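Local coordinates for protein PrgZ (Enterococcus faecalis, PDB 4FAJ) that binds pheromone peptides as a membrane-anchored extracellular receptor and probably passes them on for transport into the cell, at residues E92-L97 and Y121-R126; P103-A106 and G110-K113. All blocks are in the same frame, centred on the assembly; numbering follows the deposited sequence.

How the contacts relate
Contacts 1 and 2 sit side by side, their centres about 5 Å apart, and contact 2 lies on the chain between the two segments of contact 1. Strands 95-97 and 103-105, one from each contact, pair antiparallel in a two-stranded sheet. Two polar links join the contacts: Tyr95 OH to Gly110 O at 2.8 Å and Arg126 NE to Ala106 O at 2.7 Å, both probable hydrogen bonds. Contact 1 is the buried apolar side, contact 2 the surface side. Neither takes part in a zinc site: the Gln104 side chain is about 10 Å from a bound zinc ion, and that of Tyr95 is about 14 Å from a bound zinc.

Contact 1: residues E92-L97 and Y121-R126; sequences EGLYRL and YTIVIR
Leu94 and Tyr95 meet Ile123 and Ile125 in a buried apolar contact that sets the start of the two-stranded hairpin 95-105 against the end of strand 120-124. Ile123 faces both Leu94 and Tyr95. Its CD1 lies 4.3 Å from Leu94 CD1 and, near the plane of the Tyr95 ring, at the ring edge 4.4 Å from Tyr95 CE2. Tyr95 and Ile123 reach toward each other; the Tyr95 CG is anti to the carbonyl carbon (chi1 -56°), which carries the phenol oxygen across to Ile123, 3.7 Å from Tyr95 OH to Ile123 CG2. That hydroxyl is also hydrogen-bonded to Gly110 O, so the polar end of an otherwise apolar contact is satisfied. The other methyl of Leu94, CD2, meets Ile125 CG1 at 4.3 Å. Strand 120-124 belongs to an antiparallel four-stranded sheet, probably that of the additional small domain known from OppA-like peptide-binding proteins; Phe142 and Trp146 of helix 139-150 pack on Leu94, and Ile193 of strand 190-194 on Ile123. Within 92-97, Arg96 NH2 forms a salt bridge with Glu92 OE2 (2.8 Å), on the anti side of the carboxylate and 33° out of its plane, while Arg96 NH1 pairs with Asp556.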
loop_
_atom_site.group_PDB
_atom_site.type_symbol
_atom_site.label_atom_id
_atom_site.label_comp_id
_atom_site.label_asym_id
_atom_site.label_seq_id
_atom_site.Cartn_x
_atom_site.Cartn_y
_atom_site.Cartn_z
ATOM N N GLU A 92 1.143 16.541 5.194
ATOM C CA GLU A 92 1.789 16.087 6.428
ATOM C C GLU A 92 0.723 15.762 7.466
ATOM O O GLU A 92 -0.345 16.371 7.479
ATOM C CB GLU A 92 2.714 17.179 6.970
ATOM C CG GLU A 92 3.511 16.760 8.196
ATOM C CD GLU A 92 4.468 17.826 8.654
ATOM O OE1 GLU A 92 4.007 18.909 9.098
ATOM O OE2 GLU A 92 5.684 17.567 8.583
ATOM N N GLY A 93 1.013 14.781 8.314
ATOM C CA GLY A 93 0.118 14.374 9.389
ATOM C C GLY A 93 0.703 14.665 10.761
ATOM O O GLY A 93 1.699 15.393 10.899
ATOM N N LEU A 94 0.074 14.107 11.783
ATOM C CA LEU A 94 0.514 14.338 13.156
ATOM C C LEU A 94 1.938 13.830 13.391
ATOM O O LEU A 94 2.719 14.475 14.110
ATOM C CB LEU A 94 -0.442 13.686 14.145
ATOM C CG LEU A 94 -1.830 14.336 14.232
ATOM C CD1 LEU A 94 -2.776 13.461 15.032
ATOM C CD2 LEU A 94 -1.749 15.735 14.835
ATOM N N TYR A 95 2.240 12.670 12.799
ATOM C CA TYR A 95 3.552 12.030 12.886
ATOM C C TYR A 95 4.071 11.669 11.483
ATOM O O TYR A 95 3.300 11.542 10.517
ATOM C CB TYR A 95 3.497 10.788 13.812
ATOM C CG TYR A 95 2.987 11.160 15.168
ATOM C CD1 TYR A 95 3.851 11.650 16.139
ATOM C CD2 TYR A 95 1.625 11.134 15.455
ATOM C CE1 TYR A 95 3.384 12.060 17.362
ATOM C CE2 TYR A 95 1.147 11.545 16.687
ATOM C CZ TYR A 95 2.027 12.005 17.632
ATOM O OH TYR A 95 1.580 12.432 18.848
ATOM N N ARG A 96 5.394 11.553 11.393
ATOM C CA ARG A 96 6.122 11.237 10.163
ATOM C C ARG A 96 7.200 10.211 10.526
ATOM O O ARG A 96 7.897 10.378 11.535
ATOM C CB ARG A 96 6.783 12.501 9.612
ATOM C CG ARG A 96 7.569 12.305 8.304
ATOM C CD ARG A 96 8.493 13.474 8.047
ATOM N NE ARG A 96 7.779 14.720 7.738
ATOM C CZ ARG A 96 7.283 15.052 6.544
ATOM N NH1 ARG A 96 7.398 14.237 5.494
ATOM N NH2 ARG A 96 6.669 16.220 6.393
ATOM N N LEU A 97 7.337 9.163 9.711
ATOM C CA LEU A 97 8.329 8.122 9.980
ATOM C C LEU A 97 9.754 8.628 9.845
ATOM O O LEU A 97 10.080 9.406 8.932
ATOM C CB LEU A 97 8.127 6.901 9.067
ATOM C CG LEU A 97 6.811 6.135 9.195
ATOM C CD1 LEU A 97 6.942 4.814 8.417
ATOM C CD2 LEU A 97 6.367 5.881 10.649
ATOM N N TYR A 121 -5.620 8.827 24.223
ATOM C CA TYR A 121 -4.456 9.504 23.658
ATOM C C TYR A 121 -4.736 11.003 23.592
ATOM O O TYR A 121 -5.730 11.415 22.991
ATOM C CB TYR A 121 -4.175 9.004 22.240
ATOM C CG TYR A 121 -3.488 7.657 22.170
ATOM C CD1 TYR A 121 -4.061 6.524 22.751
ATOM C CD2 TYR A 121 -2.273 7.510 21.515
ATOM C CE1 TYR A 121 -3.438 5.282 22.687
ATOM C CE2 TYR A 121 -1.640 6.272 21.448
ATOM C CZ TYR A 121 -2.227 5.164 22.036
ATOM O OH TYR A 121 -1.600 3.939 21.962
ATOM N N THR A 122 -3.868 11.803 24.201
ATOM C CA THR A 122 -3.961 13.259 24.135
ATOM C C THR A 122 -2.757 13.805 23.386
ATOM O O THR A 122 -1.617 13.471 23.707
ATOM C CB THR A 122 -4.053 13.897 25.541
ATOM O OG1 THR A 122 -5.235 13.414 26.191
ATOM C CG2 THR A 122 -4.119 15.429 25.453
ATOM N N ILE A 123 -3.026 14.629 22.377
ATOM C CA ILE A 123 -1.996 15.102 21.449
ATOM C C ILE A 123 -2.144 16.607 21.258
ATOM O O ILE A 123 -3.263 17.113 21.112
ATOM C CB ILE A 123 -2.124 14.404 20.081
ATOM C CG1 ILE A 123 -1.956 12.887 20.246
ATOM C CG2 ILE A 123 -1.125 14.989 19.073
ATOM C CD1 ILE A 123 -2.490 12.071 19.095
ATOM N N VAL A 124 -1.027 17.321 21.258
ATOM C CA VAL A 124 -1.052 18.772 21.071
ATOM C C VAL A 124 -0.458 19.110 19.702
ATOM O O VAL A 124 0.632 18.650 19.367
ATOM C CB VAL A 124 -0.289 19.511 22.199
ATOM C CG1 VAL A 124 -0.187 21.003 21.893
ATOM C CG2 VAL A 124 -0.981 19.301 23.547
ATOM N N ILE A 125 -1.178 19.919 18.925
ATOM C CA ILE A 125 -0.704 20.389 17.617
ATOM C C ILE A 125 0.274 21.542 17.824
ATOM O O ILE A 125 -0.008 22.459 18.597
ATOM C CB ILE A 125 -1.880 20.861 16.733
ATOM C CG1 ILE A 125 -2.716 19.660 16.271
ATOM C CG2 ILE A 125 -1.375 21.674 15.543
ATOM C CD1 ILE A 125 -4.155 20.006 16.003
ATOM N N ARG A 126 1.432 21.500 17.151
ATOM C CA ARG A 126 2.436 22.542 17.360
ATOM C C ARG A 126 1.966 23.934 16.925
ATOM O O ARG A 126 1.133 24.081 16.018
ATOM C CB ARG A 126 3.772 22.214 16.675
ATOM C CG ARG A 126 3.795 22.343 15.154
ATOM C CD ARG A 126 5.205 22.021 14.581
ATOM N NE ARG A 126 5.639 20.665 14.936
ATOM C CZ ARG A 126 6.722 20.338 15.655
ATOM N NH1 ARG A 126 7.564 21.261 16.112
ATOM N NH2 ARG A 126 6.975 19.054 15.904
#

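Contact 2: residues P103-A106 and G110-K113; sequences PQPA and GQPK
Pro105 CD stands off one face of the Gln111 amide, at the nitrogen end, 3.7 Å from Gln111 NE2, while Pro103 O and a water lie close to the amide plane. The hydrogen bond from NE2 to Pro103 O, 3.0 Å long and bent only moderately at the hydrogen (155°), runs almost in the amide plane, although the nitrogen is tilted from the plane of the carbonyl it meets. The second partner of Gln111 NE2 is the water at 2.9 Å, which accepts, so two bonds grip the nitrogen and resist rotation of the group. The same water donates to Gln104 OE1 at 2.7 Å. Gln104 and Gln111 thus share a bridge rather than a direct bond: Gln104 OE1 and Gln111 NE2 are 4.0 Å apart and the two amides stand nearly perpendicular, 84° between their planes. Gln104 NE2 is hydrogen-bonded to Asp98 OD2. Gln111 can reach back because its chain is folded, with CG anti to the carbonyl carbon and a further bend at CG (chi1 and chi2 both -67°).

Next to this polar link the pyrrolidine of Pro105 presses on the main chain of Gly110, its CG 3.6 Å from Gly110 CA. The backbones come nearest here, 5.3 Å between the CA atoms of Pro105 and Gly110. Thr203 of helix 202-205 touches both Pro103 and Gln111. Here a glutamine side chain bonded to a main-chain carbonyl, with a proline against a glycine, closes a short reversal of the chain at the surface, where the hairpin 95-105 leads into the four-stranded sheet that begins with strand 113-115, in a part of the fold that probably matches the extra domain of OppA-like solute-binding proteins.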
loop_
_atom_site.group_PDB
_atom_site.type_symbol
_atom_site.label_atom_id
_atom_site.label_comp_id
_atom_site.label_asym_id
_atom_site.label_seq_id
_atom_site.Cartn_x
_atom_site.Cartn_y
_atom_site.Cartn_z
ATOM N N PRO A 103 7.393 6.438 14.151
ATOM C CA PRO A 103 6.690 7.721 14.086
ATOM C C PRO A 103 7.347 8.765 14.986
ATOM O O PRO A 103 7.628 8.487 16.155
ATOM C CB PRO A 103 5.261 7.384 14.540
ATOM C CG PRO A 103 5.360 6.100 15.295
ATOM C CD PRO A 103 6.588 5.378 14.776
ATOM N N GLN A 104 7.637 9.931 14.413
ATOM C CA GLN A 104 8.189 11.067 15.148
ATOM C C GLN A 104 7.262 12.274 14.952
ATOM O O GLN A 104 6.574 12.360 13.924
ATOM C CB GLN A 104 9.605 11.392 14.645
ATOM C CG GLN A 104 10.625 10.285 14.864
ATOM C CD GLN A 104 10.838 9.954 16.337
ATOM O OE1 GLN A 104 10.660 10.804 17.213
ATOM N NE2 GLN A 104 11.207 8.714 16.614
ATOM N N PRO A 105 7.215 13.198 15.939
ATOM C CA PRO A 105 6.309 14.361 15.879
ATOM C C PRO A 105 6.487 15.232 14.628
ATOM O O PRO A 105 7.604 15.649 14.312
ATOM C CB PRO A 105 6.676 15.152 17.143
ATOM C CG PRO A 105 7.102 14.118 18.106
ATOM C CD PRO A 105 7.823 13.063 17.278
ATOM N N ALA A 106 5.394 15.447 13.900
ATOM C CA ALA A 106 5.402 16.268 12.686
ATOM C C ALA A 106 4.498 17.475 12.962
ATOM O O ALA A 106 4.974 18.472 13.492
ATOM C CB ALA A 106 4.946 15.456 11.478
ATOM N N GLY A 110 4.607 16.577 20.125
ATOM C CA GLY A 110 5.256 15.524 20.893
ATOM C C GLY A 110 4.523 14.220 20.682
ATOM O O GLY A 110 3.486 14.188 20.032
ATOM N N GLN A 111 5.071 13.136 21.221
ATOM C CA GLN A 111 4.386 11.841 21.245
ATOM C C GLN A 111 3.078 11.956 22.040
ATOM O O GLN A 111 2.933 12.857 22.874
ATOM C CB GLN A 111 5.287 10.780 21.892
ATOM C CG GLN A 111 6.542 10.434 21.093
ATOM C CD GLN A 111 6.235 9.734 19.782
ATOM O OE1 GLN A 111 5.154 9.173 19.602
ATOM N NE2 GLN A 111 7.191 9.756 18.863
ATOM N N PRO A 112 2.127 11.033 21.812
ATOM C CA PRO A 112 0.894 11.124 22.579
ATOM C C PRO A 112 1.103 10.890 24.075
ATOM O O PRO A 112 1.985 10.117 24.473
ATOM C CB PRO A 112 0.015 10.008 21.977
ATOM C CG PRO A 112 0.593 9.748 20.652
ATOM C CD PRO A 112 2.069 9.938 20.835
ATOM N N LYS A 113 0.305 11.583 24.878
ATOM C CA LYS A 113 0.209 11.311 26.298
ATOM C C LYS A 113 -0.914 10.300 26.451
ATOM O O LYS A 113 -2.066 10.585 26.104
ATOM C CB LYS A 113 -0.098 12.598 27.070
ATOM C CG LYS A 113 -0.249 12.449 28.588
ATOM C CD LYS A 113 0.800 11.539 29.222
ATOM C CE LYS A 113 2.221 12.055 29.009
ATOM N NZ LYS A 113 2.490 13.301 29.754
HETATM O O HOH W 1 9.812 10.680 19.755
#